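Local coordinates for ferrichrome ABC transporter substrate-binding protein (PDB 5FLY), which probably binds iron(III)-ferrichrome and related hydroxamate siderophores outside the cell membrane and delivers them to an ABC transporter for uptake, at residues Q245-Y257 / I268-T281. Sequence-based numbering, arbitrary orientation.
Sequences QNKYAFNVDSSVY and IRKDLKKQLLALPT
In the C-terminal lobe of this class III solute-binding protein, F250 and V252 on edge strand 249-253 of the mixed sheet pack against Q275, L272 and D271 of helix 262-278, which runs back antiparallel to the strand (158°). The side chain of F250, whose backbone pairs with strand 218-223, leaves the strand toward the helix. Its chi1 of 61° swings the ring under Q275, whose CB lies over one face near the rim, 3.8 Å from the centroid, a CH-pi contact. L272 CD2 and L276 CD2 meet the edge; both leucines also touch helix 179-185. The Q275 amide is tilted 41° to the ring. Q275 OE1 accepts from a water that also donates to N251 O, while Q275 NE2 donates to D271 OD2 (3.1 Å), meeting it on the syn side and out of the carboxylate plane. Past the strand, D253 is the N-cap residue of helix 254-257, its OD1 accepting from S255 N and also from S255 OG, and the Y257 ring is sandwiched between V252 CB on one face and I268 CG2 on the other, the latter centred 3.5 Å from the centroid. At the opposite end K247, in a Schellman motif after helix 242-245, accepts from T281 N through its O (2.9 Å, nearly straight), and L279 CD1 lies over a face of the Y248 ring, with P280 CB at its edge. D271 OD2 thus takes two protein donors and a water that bridges to D253 N; the Y257 hydroxyl comes in on the anti lone pair, with OH 2.5 Å from D271 OD2.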
loop_
_atom_site.group_PDB
_atom_site.type_symbol
_atom_site.label_atom_id
_atom_site.label_comp_id
_atom_site.label_asym_id
_atom_site.label_seq_id
_atom_site.Cartn_x
_atom_site.Cartn_y
_atom_site.Cartn_z
ATOM N N GLN A 245 -11.809 1.703 25.702
ATOM C CA GLN A 245 -11.802 2.206 27.078
ATOM C C GLN A 245 -10.584 3.094 27.379
ATOM O O GLN A 245 -10.694 4.075 28.127
ATOM C CB GLN A 245 -11.849 1.032 28.067
ATOM C CG GLN A 245 -13.160 0.256 28.052
ATOM C CD GLN A 245 -13.308 -0.682 29.239
ATOM O OE1 GLN A 245 -12.935 -0.346 30.365
ATOM N NE2 GLN A 245 -13.866 -1.862 28.997
ATOM N N ASN A 246 -9.426 2.751 26.817
ATOM C CA ASN A 246 -8.212 3.545 27.027
ATOM C C ASN A 246 -8.140 4.779 26.118
ATOM O O ASN A 246 -7.180 5.553 26.189
ATOM C CB ASN A 246 -6.956 2.679 26.809
ATOM C CG ASN A 246 -6.740 1.657 27.912
ATOM O OD1 ASN A 246 -7.215 1.824 29.043
ATOM N ND2 ASN A 246 -6.021 0.590 27.589
ATOM N N LYS A 247 -9.160 4.968 25.280
ATOM C CA LYS A 247 -9.189 6.041 24.277
ATOM C C LYS A 247 -7.975 5.972 23.336
ATOM O O LYS A 247 -7.352 6.980 22.985
ATOM C CB LYS A 247 -9.291 7.404 24.973
ATOM C CG LYS A 247 -10.626 7.538 25.710
ATOM C CD LYS A 247 -10.721 8.790 26.541
ATOM C CE LYS A 247 -12.014 8.790 27.324
ATOM N NZ LYS A 247 -12.020 9.809 28.419
ATOM N N TYR A 248 -7.680 4.741 22.934
ATOM C CA TYR A 248 -6.608 4.416 22.015
ATOM C C TYR A 248 -7.193 3.951 20.679
ATOM O O TYR A 248 -6.725 2.979 20.088
ATOM C CB TYR A 248 -5.712 3.320 22.608
ATOM C CG TYR A 248 -4.683 3.788 23.616
ATOM C CD1 TYR A 248 -4.688 5.081 24.123
ATOM C CD2 TYR A 248 -3.689 2.916 24.047
ATOM C CE1 TYR A 248 -3.715 5.492 25.037
ATOM C CE2 TYR A 248 -2.726 3.315 24.961
ATOM C CZ TYR A 248 -2.741 4.601 25.447
ATOM O OH TYR A 248 -1.772 4.988 26.355
ATOM N N ALA A 249 -8.226 4.642 20.212
ATOM C CA ALA A 249 -8.885 4.274 18.962
ATOM C C ALA A 249 -9.136 5.537 18.157
ATOM O O ALA A 249 -9.690 6.505 18.674
ATOM C CB ALA A 249 -10.197 3.512 19.229
ATOM N N PHE A 250 -8.703 5.546 16.901
ATOM C CA PHE A 250 -8.924 6.705 16.043
ATOM C C PHE A 250 -9.114 6.274 14.604
ATOM O O PHE A 250 -8.761 5.154 14.228
ATOM C CB PHE A 250 -7.777 7.738 16.156
ATOM C CG PHE A 250 -6.407 7.229 15.755
ATOM C CD1 PHE A 250 -5.551 6.663 16.697
ATOM C CD2 PHE A 250 -5.948 7.366 14.450
ATOM C CE1 PHE A 250 -4.277 6.224 16.328
ATOM C CE2 PHE A 250 -4.686 6.934 14.086
ATOM C CZ PHE A 250 -3.851 6.362 15.027
ATOM N N ASN A 251 -9.713 7.169 13.829
ATOM C CA ASN A 251 -9.959 6.946 12.414
ATOM C C ASN A 251 -8.913 7.607 11.543
ATOM O O ASN A 251 -8.347 8.652 11.896
ATOM C CB ASN A 251 -11.324 7.487 11.994
ATOM C CG ASN A 251 -12.470 6.889 12.786
ATOM O OD1 ASN A 251 -12.401 5.758 13.238
ATOM N ND2 ASN A 251 -13.546 7.651 12.926
ATOM N N VAL A 252 -8.669 6.997 10.394
ATOM C CA VAL A 252 -7.859 7.621 9.355
ATOM C C VAL A 252 -8.604 7.590 8.013
ATOM O O VAL A 252 -9.528 6.815 7.829
ATOM C CB VAL A 252 -6.493 6.923 9.199
ATOM C CG1 VAL A 252 -5.679 6.993 10.501
ATOM C CG2 VAL A 252 -6.680 5.477 8.776
ATOM N N ASP A 253 -8.155 8.429 7.075
ATOM C CA ASP A 253 -8.761 8.594 5.755
ATOM C C ASP A 253 -8.321 7.471 4.826
ATOM O O ASP A 253 -7.173 7.446 4.393
ATOM C CB ASP A 253 -8.361 9.962 5.177
ATOM C CG ASP A 253 -9.023 10.270 3.845
ATOM O OD1 ASP A 253 -9.412 9.348 3.103
ATOM O OD2 ASP A 253 -9.125 11.471 3.522
ATOM N N SER A 254 -9.228 6.548 4.510
ATOM C CA SER A 254 -8.837 5.373 3.748
ATOM C C SER A 254 -8.295 5.721 2.360
ATOM O O SER A 254 -7.383 5.050 1.895
ATOM C CB SER A 254 -10.007 4.389 3.634
ATOM O OG SER A 254 -11.149 5.004 3.102
ATOM N N SER A 255 -8.809 6.772 1.716
ATOM C CA SER A 255 -8.374 7.101 0.354
ATOM C C SER A 255 -6.921 7.562 0.355
ATOM O O SER A 255 -6.232 7.413 -0.648
ATOM C CB SER A 255 -9.273 8.163 -0.274
ATOM O OG SER A 255 -9.087 9.442 0.301
ATOM N N VAL A 256 -6.474 8.124 1.478
ATOM C CA VAL A 256 -5.079 8.510 1.633
ATOM C C VAL A 256 -4.227 7.289 1.956
ATOM O O VAL A 256 -3.098 7.163 1.485
ATOM C CB VAL A 256 -4.919 9.567 2.753
ATOM C CG1 VAL A 256 -3.450 9.747 3.152
ATOM C CG2 VAL A 256 -5.505 10.893 2.302
ATOM N N TYR A 257 -4.778 6.385 2.762
ATOM C CA TYR A 257 -4.007 5.289 3.366
ATOM C C TYR A 257 -3.927 3.986 2.558
ATOM O O TYR A 257 -3.201 3.074 2.949
ATOM C CB TYR A 257 -4.596 4.973 4.745
ATOM C CG TYR A 257 -4.022 5.797 5.870
ATOM C CD1 TYR A 257 -4.299 7.157 5.988
ATOM C CD2 TYR A 257 -3.192 5.218 6.812
ATOM C CE1 TYR A 257 -3.762 7.906 7.013
ATOM C CE2 TYR A 257 -2.648 5.959 7.838
ATOM C CZ TYR A 257 -2.945 7.307 7.930
ATOM O OH TYR A 257 -2.418 8.053 8.950
ATOM N N ILE A 268 1.492 9.088 5.489
ATOM C CA ILE A 268 0.893 8.260 6.535
ATOM C C ILE A 268 1.847 8.114 7.729
ATOM O O ILE A 268 1.398 7.971 8.859
ATOM C CB ILE A 268 0.476 6.857 6.021
ATOM C CG1 ILE A 268 1.661 6.067 5.480
ATOM C CG2 ILE A 268 -0.609 6.981 4.965
ATOM C CD1 ILE A 268 1.362 4.577 5.287
ATOM N N ARG A 269 3.154 8.166 7.484
ATOM C CA ARG A 269 4.126 8.114 8.566
ATOM C C ARG A 269 3.869 9.305 9.466
ATOM O O ARG A 269 3.771 9.178 10.683
ATOM C CB ARG A 269 5.564 8.153 8.049
ATOM C CG ARG A 269 6.619 8.080 9.137
ATOM C CD ARG A 269 7.993 8.585 8.669
ATOM N NE ARG A 269 7.944 9.974 8.214
ATOM C CZ ARG A 269 7.933 11.035 9.017
ATOM N NH1 ARG A 269 7.986 10.888 10.328
ATOM N NH2 ARG A 269 7.858 12.253 8.500
ATOM N N LYS A 270 3.741 10.466 8.841
ATOM C CA LYS A 270 3.575 11.709 9.584
ATOM C C LYS A 270 2.274 11.714 10.365
ATOM O O LYS A 270 2.242 12.071 11.558
ATOM C CB LYS A 270 3.621 12.902 8.626
ATOM C CG LYS A 270 3.858 14.238 9.288
ATOM C CD LYS A 270 3.889 15.366 8.265
ATOM C CE LYS A 270 5.078 15.269 7.318
ATOM N NZ LYS A 270 5.086 16.400 6.338
ATOM N N ASP A 271 1.201 11.308 9.695
ATOM C CA ASP A 271 -0.130 11.347 10.293
ATOM C C ASP A 271 -0.226 10.340 11.433
ATOM O O ASP A 271 -0.751 10.653 12.493
ATOM C CB ASP A 271 -1.202 11.060 9.249
ATOM C CG ASP A 271 -2.613 11.212 9.802
ATOM O OD1 ASP A 271 -2.922 12.297 10.344
ATOM O OD2 ASP A 271 -3.408 10.252 9.717
ATOM N N LEU A 272 0.282 9.132 11.214
ATOM C CA LEU A 272 0.202 8.091 12.229
ATOM C C LEU A 272 1.018 8.462 13.446
ATOM O O LEU A 272 0.582 8.269 14.571
ATOM C CB LEU A 272 0.675 6.744 11.687
ATOM C CG LEU A 272 -0.299 6.053 10.747
ATOM C CD1 LEU A 272 0.388 4.847 10.137
ATOM C CD2 LEU A 272 -1.572 5.664 11.493
ATOM N N LYS A 273 2.217 8.978 13.223
ATOM C CA LYS A 273 3.039 9.381 14.351
ATOM C C LYS A 273 2.320 10.439 15.177
ATOM O O LYS A 273 2.280 10.349 16.408
ATOM C CB LYS A 273 4.396 9.916 13.902
ATOM C CG LYS A 273 5.319 10.250 15.074
ATOM C CD LYS A 273 6.687 10.661 14.584
ATOM C CE LYS A 273 7.675 10.828 15.726
ATOM N NZ LYS A 273 9.002 11.259 15.219
ATOM N N LYS A 274 1.744 11.426 14.499
ATOM C CA LYS A 274 1.032 12.512 15.173
ATOM C C LYS A 274 -0.116 11.968 16.017
ATOM O O LYS A 274 -0.273 12.332 17.188
ATOM C CB LYS A 274 0.497 13.532 14.161
ATOM C CG LYS A 274 -0.402 14.605 14.788
ATOM C CD LYS A 274 -0.610 15.794 13.855
ATOM C CE LYS A 274 -1.427 15.431 12.636
ATOM N NZ LYS A 274 -2.819 15.050 12.993
ATOM N N GLN A 275 -0.922 11.099 15.426
ATOM C CA GLN A 275 -2.105 10.625 16.117
ATOM C C GLN A 275 -1.724 9.658 17.250
ATOM O O GLN A 275 -2.350 9.670 18.302
ATOM C CB GLN A 275 -3.088 9.973 15.132
ATOM C CG GLN A 275 -3.696 10.974 14.151
ATOM C CD GLN A 275 -5.058 10.553 13.619
ATOM O OE1 GLN A 275 -6.003 10.370 14.381
ATOM N NE2 GLN A 275 -5.166 10.412 12.299
ATOM N N LEU A 276 -0.672 8.864 17.058
ATOM C CA LEU A 276 -0.235 7.945 18.105
ATOM C C LEU A 276 0.331 8.707 19.306
ATOM O O LEU A 276 0.062 8.347 20.451
ATOM C CB LEU A 276 0.798 6.946 17.559
ATOM C CG LEU A 276 0.220 5.885 16.624
ATOM C CD1 LEU A 276 1.302 5.173 15.841
ATOM C CD2 LEU A 276 -0.586 4.873 17.420
ATOM N N LEU A 277 1.110 9.751 19.039
ATOM C CA LEU A 277 1.721 10.513 20.127
ATOM C C LEU A 277 0.691 11.393 20.847
ATOM O O LEU A 277 0.922 11.806 21.986
ATOM C CB LEU A 277 2.872 11.362 19.602
ATOM C CG LEU A 277 4.148 10.635 19.181
ATOM C CD1 LEU A 277 5.173 11.629 18.712
ATOM C CD2 LEU A 277 4.710 9.765 20.301
ATOM N N ALA A 278 -0.440 11.655 20.191
ATOM C CA ALA A 278 -1.512 12.481 20.768
ATOM C C ALA A 278 -2.425 11.680 21.694
ATOM O O ALA A 278 -3.218 12.254 22.459
ATOM C CB ALA A 278 -2.324 13.118 19.661
ATOM N N LEU A 279 -2.317 10.360 21.620
ATOM C CA LEU A 279 -3.109 9.478 22.470
ATOM C C LEU A 279 -2.802 9.729 23.947
ATOM O O LEU A 279 -1.666 10.057 24.300
ATOM C CB LEU A 279 -2.856 8.000 22.125
ATOM C CG LEU A 279 -3.325 7.505 20.751
ATOM C CD1 LEU A 279 -2.988 6.032 20.595
ATOM C CD2 LEU A 279 -4.806 7.734 20.574
ATOM N N PRO A 280 -3.815 9.587 24.819
ATOM C CA PRO A 280 -5.195 9.194 24.514
ATOM C C PRO A 280 -6.046 10.299 23.878
ATOM O O PRO A 280 -5.769 11.487 24.067
ATOM C CB PRO A 280 -5.754 8.815 25.889
ATOM C CG PRO A 280 -4.990 9.654 26.838
ATOM C CD PRO A 280 -3.597 9.729 26.269
ATOM N N THR A 281 -7.080 9.899 23.139
ATOM C CA THR A 281 -8.023 10.845 22.548
ATOM C C THR A 281 -8.856 11.524 23.627
ATOM O O THR A 281 -9.007 10.991 24.725
ATOM C CB THR A 281 -8.972 10.158 21.540
ATOM O OG1 THR A 281 -9.825 9.231 22.225
ATOM C CG2 THR A 281 -8.180 9.424 20.451
HETATM O O HOH W 1 -10.383 6.754 21.245
HETATM O O HOH W 2 -8.651 10.803 13.663
HETATM O O HOH W 3 -6.117 10.436 8.190
#